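Local coordinates for protein sensor histidine kinase (Pseudomonas syringae pv. tomato, PDB 3CIT) that is a putative sensor histidine kinase of a two-component system, probably acting in phosphorelay signalling and dimerisation, represented here by its GAF domain, at residues V18-G21 with Q22-Q26. Sequence-based numbering, arbitrary orientation.
Sequences VDTG and QELIQ
Three i to i+4 backbone hydrogen bonds tie V18-G21 to Q22-Q26 in one alpha-helix: Q22 N to V18 O (2.9 Å), E23 N to D19 O (3.2 Å) and L24 N to T20 O (2.9 Å). This is the C-terminal part of helix 3-26, the first helix of the GAF domain. It packs on helices 29-43 and 128-156. The L24 bond is the straightest at nitrogen, with an N-H...O angle of 158°. The side chains of V18 and Q22, one turn apart, run alongside each other off the same flank of the helix. Q22 CG stands beside its own backbone N (chi1 -88°), and the extended chain beyond it sets the amide next to V18. There NE2 of Q22 meets CG1 of V18 at 3.4 Å. E132 of the second subunit packs on both residues, so this face belongs to a subunit interface. On another face, T20 and L24 are buried. Both touch V36 of helix 29-43, and L24 also reaches H144 of helix 128-156. T20 OG1 hydrogen-bonds to L16 O, one turn back, and to R39 NH1. The same R39 nitrogen makes a salt bridge with E23 OE1, which joins this helix to helix 29-43 and probably offsets the glutamate charge. The E23 side chain runs extended past the carbonyl of D19, with CG of E23 3.1 Å from O of D19.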
loop_
_atom_site.group_PDB
_atom_site.type_symbol
_atom_site.label_atom_id
_atom_site.label_comp_id
_atom_site.label_asym_id
_atom_site.label_seq_id
_atom_site.Cartn_x
_atom_site.Cartn_y
_atom_site.Cartn_z
ATOM N N VAL A 18 13.764 11.190 -6.646
ATOM C CA VAL A 18 15.077 10.988 -7.248
ATOM C C VAL A 18 16.119 11.860 -6.567
ATOM O O VAL A 18 17.161 11.358 -6.129
ATOM C CB VAL A 18 15.038 11.147 -8.784
ATOM C CG1 VAL A 18 16.479 11.162 -9.403
ATOM C CG2 VAL A 18 14.163 10.017 -9.406
ATOM N N ASP A 19 15.835 13.145 -6.411
ATOM C CA ASP A 19 16.810 14.050 -5.838
ATOM C C ASP A 19 17.126 13.710 -4.377
ATOM O O ASP A 19 18.300 13.674 -3.984
ATOM C CB ASP A 19 16.338 15.497 -5.955
ATOM C CG ASP A 19 16.352 15.998 -7.388
ATOM O OD1 ASP A 19 16.813 15.249 -8.279
ATOM O OD2 ASP A 19 15.928 17.150 -7.630
ATOM N N THR A 20 16.098 13.455 -3.575
ATOM C CA THR A 20 16.331 13.138 -2.158
ATOM C C THR A 20 16.933 11.728 -1.987
ATOM O O THR A 20 17.829 11.497 -1.164
ATOM C CB THR A 20 15.058 13.293 -1.325
ATOM O OG1 THR A 20 14.421 14.540 -1.637
ATOM C CG2 THR A 20 15.389 13.251 0.207
ATOM N N GLY A 21 16.475 10.791 -2.790
ATOM C CA GLY A 21 17.016 9.454 -2.743
ATOM C C GLY A 21 18.492 9.426 -3.096
ATOM O O GLY A 21 19.238 8.641 -2.505
ATOM N N GLN A 22 18.911 10.275 -4.032
ATOM C CA GLN A 22 20.321 10.378 -4.442
ATOM C C GLN A 22 21.132 10.948 -3.287
ATOM O O GLN A 22 22.248 10.489 -2.996
ATOM C CB GLN A 22 20.505 11.275 -5.714
ATOM C CG GLN A 22 20.375 10.533 -7.088
ATOM C CD GLN A 22 20.104 11.453 -8.326
ATOM O OE1 GLN A 22 20.097 12.696 -8.229
ATOM N NE2 GLN A 22 19.881 10.821 -9.500
ATOM N N GLU A 23 20.577 11.955 -2.634
ATOM C CA GLU A 23 21.284 12.647 -1.569
ATOM C C GLU A 23 21.430 11.857 -0.295
ATOM O O GLU A 23 22.434 12.007 0.390
ATOM C CB GLU A 23 20.585 13.948 -1.270
ATOM C CG GLU A 23 20.736 14.864 -2.423
ATOM C CD GLU A 23 20.127 16.188 -2.163
ATOM O OE1 GLU A 23 19.112 16.494 -2.838
ATOM O OE2 GLU A 23 20.684 16.906 -1.297
ATOM N N LEU A 24 20.433 11.032 0.032
ATOM C CA LEU A 24 20.521 10.166 1.205
ATOM C C LEU A 24 21.778 9.316 1.198
ATOM O O LEU A 24 22.329 9.054 2.255
ATOM C CB LEU A 24 19.308 9.247 1.318
ATOM C CG LEU A 24 18.022 9.962 1.683
ATOM C CD1 LEU A 24 16.877 8.944 1.804
ATOM C CD2 LEU A 24 18.233 10.747 2.976
ATOM N N ILE A 25 22.218 8.904 0.011
ATOM C CA ILE A 25 23.394 8.058 -0.141
ATOM C C ILE A 25 24.613 8.830 0.396
ATOM O O ILE A 25 25.454 8.280 1.100
ATOM C CB ILE A 25 23.645 7.686 -1.617
ATOM C CG1 ILE A 25 22.397 7.088 -2.287
ATOM C CG2 ILE A 25 24.838 6.715 -1.735
ATOM C CD1 ILE A 25 22.002 5.722 -1.813
ATOM N N GLN A 26 24.656 10.123 0.089
ATOM C CA GLN A 26 25.780 11.007 0.442
ATOM C C GLN A 26 25.905 11.441 1.915
ATOM O O GLN A 26 27.002 11.823 2.355
ATOM C CB GLN A 26 25.673 12.282 -0.412
ATOM C CG GLN A 26 25.668 12.046 -1.919
ATOM C CD GLN A 26 26.899 11.287 -2.386
ATOM O OE1 GLN A 26 28.016 11.538 -1.921
ATOM N NE2 GLN A 26 26.705 10.365 -3.326
#